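Local coordinates for CDP-glucose-4,6-dehydratase (Yersinia pseudotuberculosis, PDB 1RKX), which catalyses the conversion of CDP-D-glucose to CDP-4-dehydro-6-deoxy-D-glucose with loss of water, probably using bound NAD for transient hydride transfer, at residues C[24-32]-C[343-354]. Numbering follows the deposited sequence.
Sequences WLSLWLQTM and HEYSITEINNYM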
loop_
_atom_site.group_PDB
_atom_site.type_symbol
_atom_site.label_atom_id
_atom_site.label_comp_id
_atom_site.label_asym_id
_atom_site.label_seq_id
_atom_site.Cartn_x
_atom_site.Cartn_y
_atom_site.Cartn_z
ATOM N N TRP C 24 22.177 10.516 28.989
ATOM C CA TRP C 24 21.431 9.572 29.818
ATOM C C TRP C 24 21.837 8.137 29.488
ATOM O O TRP C 24 22.002 7.316 30.388
ATOM C CB TRP C 24 19.916 9.745 29.634
ATOM C CG TRP C 24 19.339 10.877 30.444
ATOM C CD1 TRP C 24 18.997 12.116 30.002
ATOM C CD2 TRP C 24 19.054 10.860 31.850
ATOM N NE1 TRP C 24 18.511 12.881 31.043
ATOM C CE2 TRP C 24 18.537 12.130 32.189
ATOM C CE3 TRP C 24 19.188 9.892 32.856
ATOM C CZ2 TRP C 24 18.150 12.461 33.496
ATOM C CZ3 TRP C 24 18.803 10.219 34.160
ATOM C CH2 TRP C 24 18.289 11.496 34.464
ATOM N N LEU C 25 22.010 7.832 28.204
ATOM C CA LEU C 25 22.408 6.480 27.814
ATOM C C LEU C 25 23.802 6.137 28.346
ATOM O O LEU C 25 24.022 5.034 28.862
ATOM C CB LEU C 25 22.399 6.310 26.291
ATOM C CG LEU C 25 22.771 4.892 25.827
ATOM C CD1 LEU C 25 21.746 3.890 26.349
ATOM C CD2 LEU C 25 22.835 4.828 24.305
ATOM N N SER C 26 24.737 7.073 28.214
ATOM C CA SER C 26 26.099 6.854 28.692
ATOM C C SER C 26 26.112 6.617 30.199
ATOM O O SER C 26 26.795 5.712 30.683
ATOM C CB SER C 26 26.986 8.045 28.332
ATOM O OG SER C 26 27.137 8.131 26.922
ATOM N N LEU C 27 25.356 7.427 30.938
ATOM C CA LEU C 27 25.272 7.274 32.389
ATOM C C LEU C 27 24.689 5.908 32.733
ATOM O O LEU C 27 25.160 5.231 33.653
ATOM C CB LEU C 27 24.387 8.358 33.000
ATOM C CG LEU C 27 24.955 9.771 33.106
ATOM C CD1 LEU C 27 23.859 10.735 33.563
ATOM C CD2 LEU C 27 26.129 9.770 34.086
ATOM N N TRP C 28 23.662 5.503 31.988
ATOM C CA TRP C 28 23.005 4.218 32.215
ATOM C C TRP C 28 23.997 3.078 32.002
ATOM O O TRP C 28 24.110 2.175 32.833
ATOM C CB TRP C 28 21.816 4.053 31.261
ATOM C CG TRP C 28 20.810 3.011 31.700
ATOM C CD1 TRP C 28 21.035 1.934 32.518
ATOM C CD2 TRP C 28 19.428 2.941 31.320
ATOM N NE1 TRP C 28 19.878 1.203 32.670
ATOM C CE2 TRP C 28 18.877 1.798 31.947
ATOM C CE3 TRP C 28 18.602 3.733 30.511
ATOM C CZ2 TRP C 28 17.533 1.428 31.787
ATOM C CZ3 TRP C 28 17.261 3.363 30.351
ATOM C CH2 TRP C 28 16.745 2.219 30.990
ATOM N N LEU C 29 24.715 3.129 30.883
ATOM C CA LEU C 29 25.711 2.114 30.553
ATOM C C LEU C 29 26.790 2.063 31.637
ATOM O O LEU C 29 27.204 0.981 32.058
ATOM C CB LEU C 29 26.350 2.426 29.194
ATOM C CG LEU C 29 25.442 2.238 27.971
ATOM C CD1 LEU C 29 26.078 2.863 26.729
ATOM C CD2 LEU C 29 25.196 0.747 27.759
ATOM N N GLN C 30 27.242 3.233 32.082
ATOM C CA GLN C 30 28.263 3.296 33.128
ATOM C C GLN C 30 27.786 2.604 34.405
ATOM O O GLN C 30 28.517 1.801 34.991
ATOM C CB GLN C 30 28.628 4.748 33.439
ATOM C CG GLN C 30 29.303 5.478 32.285
ATOM C CD GLN C 30 29.522 6.952 32.566
ATOM O OE1 GLN C 30 29.660 7.759 31.638
ATOM N NE2 GLN C 30 29.563 7.315 33.843
ATOM N N THR C 31 26.561 2.904 34.835
ATOM C CA THR C 31 26.034 2.297 36.054
ATOM C C THR C 31 25.936 0.779 35.959
ATOM O O THR C 31 25.981 0.095 36.979
ATOM C CB THR C 31 24.640 2.850 36.424
ATOM O OG1 THR C 31 23.671 2.405 35.472
ATOM C CG2 THR C 31 24.661 4.359 36.443
ATOM N N MET C 32 25.810 0.250 34.746
ATOM C CA MET C 32 25.710 -1.194 34.573
ATOM C C MET C 32 27.070 -1.862 34.381
ATOM O O MET C 32 27.147 -3.048 34.068
ATOM C CB MET C 32 24.773 -1.531 33.409
ATOM C CG MET C 32 23.332 -1.098 33.662
ATOM S SD MET C 32 22.142 -1.793 32.501
ATOM C CE MET C 32 22.610 -0.921 30.982
ATOM N N HIS C 343 24.892 14.139 39.283
ATOM C CA HIS C 343 25.458 12.906 38.758
ATOM C C HIS C 343 24.796 11.767 39.523
ATOM O O HIS C 343 24.262 10.831 38.931
ATOM C CB HIS C 343 26.975 12.850 38.963
ATOM C CG HIS C 343 27.583 11.539 38.564
ATOM N ND1 HIS C 343 27.879 10.545 39.473
ATOM C CD2 HIS C 343 27.887 11.035 37.346
ATOM C CE1 HIS C 343 28.337 9.486 38.831
ATOM N NE2 HIS C 343 28.350 9.756 37.538
ATOM N N GLU C 344 24.830 11.858 40.849
ATOM C CA GLU C 344 24.216 10.842 41.694
ATOM C C GLU C 344 22.703 10.842 41.540
ATOM O O GLU C 344 22.082 9.786 41.516
ATOM C CB GLU C 344 24.571 11.075 43.163
ATOM C CG GLU C 344 26.026 10.807 43.499
ATOM C CD GLU C 344 26.488 9.441 43.023
ATOM O OE1 GLU C 344 25.739 8.456 43.207
ATOM O OE2 GLU C 344 27.604 9.351 42.468
ATOM N N TYR C 345 22.112 12.029 41.444
ATOM C CA TYR C 345 20.663 12.123 41.294
ATOM C C TYR C 345 20.214 11.409 40.024
ATOM O O TYR C 345 19.227 10.674 40.029
ATOM C CB TYR C 345 20.214 13.584 41.233
ATOM C CG TYR C 345 18.711 13.750 41.304
ATOM C CD1 TYR C 345 18.059 13.866 42.534
ATOM C CD2 TYR C 345 17.936 13.764 40.141
ATOM C CE1 TYR C 345 16.673 13.996 42.605
ATOM C CE2 TYR C 345 16.548 13.890 40.199
ATOM C CZ TYR C 345 15.926 14.006 41.435
ATOM O OH TYR C 345 14.559 14.140 41.515
ATOM N N SER C 346 20.948 11.620 38.932
ATOM C CA SER C 346 20.601 10.992 37.657
ATOM C C SER C 346 20.769 9.483 37.719
ATOM O O SER C 346 19.998 8.742 37.111
ATOM C CB SER C 346 21.453 11.573 36.523
ATOM O OG SER C 346 21.164 12.949 36.349
ATOM N N ILE C 347 21.771 9.025 38.460
ATOM C CA ILE C 347 22.001 7.592 38.598
ATOM C C ILE C 347 20.816 6.972 39.329
ATOM O O ILE C 347 20.333 5.899 38.967
ATOM C CB ILE C 347 23.281 7.297 39.410
ATOM C CG1 ILE C 347 24.497 7.904 38.704
ATOM C CG2 ILE C 347 23.449 5.791 39.589
ATOM C CD1 ILE C 347 24.679 7.435 37.280
ATOM N N THR C 348 20.355 7.657 40.370
ATOM C CA THR C 348 19.216 7.176 41.142
ATOM C C THR C 348 17.961 7.157 40.274
ATOM O O THR C 348 17.121 6.269 40.413
ATOM C CB THR C 348 18.972 8.061 42.382
ATOM O OG1 THR C 348 20.076 7.920 43.286
ATOM C CG2 THR C 348 17.684 7.654 43.092
ATOM N N GLU C 349 17.832 8.136 39.379
ATOM C CA GLU C 349 16.672 8.183 38.501
ATOM C C GLU C 349 16.669 6.946 37.618
ATOM O O GLU C 349 15.630 6.328 37.396
ATOM C CB GLU C 349 16.690 9.444 37.638
ATOM C CG GLU C 349 15.442 9.601 36.796
ATOM C CD GLU C 349 14.817 10.970 36.943
ATOM O OE1 GLU C 349 14.674 11.440 38.091
ATOM O OE2 GLU C 349 14.457 11.574 35.912
ATOM N N ILE C 350 17.843 6.582 37.115
ATOM C CA ILE C 350 17.961 5.401 36.278
ATOM C C ILE C 350 17.581 4.172 37.093
ATOM O O ILE C 350 16.888 3.282 36.599
ATOM C CB ILE C 350 19.398 5.247 35.741
ATOM C CG1 ILE C 350 19.661 6.325 34.681
ATOM C CG2 ILE C 350 19.600 3.849 35.165
ATOM C CD1 ILE C 350 21.121 6.478 34.289
ATOM N N ASN C 351 18.026 4.127 38.346
ATOM C CA ASN C 351 17.703 2.995 39.213
ATOM C C ASN C 351 16.199 2.926 39.469
ATOM O O ASN C 351 15.610 1.846 39.455
ATOM C CB ASN C 351 18.450 3.097 40.547
ATOM C CG ASN C 351 19.942 2.871 40.397
ATOM O OD1 ASN C 351 20.380 1.979 39.667
ATOM N ND2 ASN C 351 20.733 3.669 41.104
ATOM N N ASN C 352 15.584 4.080 39.708
ATOM C CA ASN C 352 14.147 4.134 39.947
ATOM C C ASN C 352 13.408 3.569 38.740
ATOM O O ASN C 352 12.423 2.847 38.887
ATOM C CB ASN C 352 13.702 5.577 40.193
ATOM C CG ASN C 352 14.086 6.078 41.571
ATOM O OD1 ASN C 352 14.076 7.282 41.833
ATOM N ND2 ASN C 352 14.415 5.153 42.465
ATOM N N TYR C 353 13.893 3.899 37.546
ATOM C CA TYR C 353 13.270 3.415 36.321
ATOM C C TYR C 353 13.404 1.901 36.220
ATOM O O TYR C 353 12.420 1.196 35.998
ATOM C CB TYR C 353 13.929 4.047 35.092
ATOM C CG TYR C 353 13.248 3.668 33.800
ATOM C CD1 TYR C 353 12.133 4.371 33.350
ATOM C CD2 TYR C 353 13.690 2.579 33.047
ATOM C CE1 TYR C 353 11.471 3.998 32.183
ATOM C CE2 TYR C 353 13.038 2.200 31.880
ATOM C CZ TYR C 353 11.926 2.916 31.456
ATOM O OH TYR C 353 11.269 2.545 30.308
ATOM N N MET C 354 14.625 1.400 36.368
ATOM C CA MET C 354 14.847 -0.034 36.272
ATOM C C MET C 354 14.081 -0.832 37.309
ATOM O O MET C 354 13.648 -1.947 37.031
ATOM C CB MET C 354 16.336 -0.362 36.379
ATOM C CG MET C 354 17.137 0.033 35.151
ATOM S SD MET C 354 18.564 -1.039 34.904
ATOM C CE MET C 354 19.746 -0.290 36.036
#
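Ile-350 drives its two branches against Trp-28: CG2 lies over one face of the indole, 3.6 Å from the centroid of the five-membered ring and only 10° off its normal, while CD1 runs in to 3.6 Å from the Trp-28 backbone N. Holding CG2 anti to the Ile-350 backbone N puts that methyl over the indole, and CG1, beside the same N, sends CD1 to the Trp-28 backbone; the side chain fills a hole formed by Trp-24, Leu-27, Trp-28 and Thr-31. Leu-27 answers as a knob among His-343, Ser-346, Ile-347 and Ile-350. Trp-24 brings the far rim of its indole edge-on, CZ3 lying 3.5 Å from Ser-346 O, and its NE1 is bonded elsewhere, to Gly-199 O. The Trp-28 ring is held on further sides. Its NE1 makes a weak hydrogen bond to Met-354 SD (3.4 Å), a Met-aromatic contact at the ring edge; its CH2 meets Tyr-353 CD2 at 3.7 Å, the two ring planes inclined by 77°. Tyr-353 OH in turn bonds Glu-237 and Ser-240 of helix 236-251.

The contact opens toward solvent at partly exposed Thr-31, His-343 and Ile-347. Packing is thin at His-343, whose CD2 Leu-27 CD2 merely brushes at 3.9 Å. Thr-31 turns OG1 back to Trp-28 O (2.7 Å), which also accepts a bond from Met-32 N.

The axes of segments 24-31 and 343-354 come within 9.9 Å and cross at -76°. Helix 20-31 follows the first strand, 11-15, of the Rossmann sheet; C-terminal helix 342-355 packs across it, knobs-into-holes, in this extended short-chain dehydrogenase/reductase.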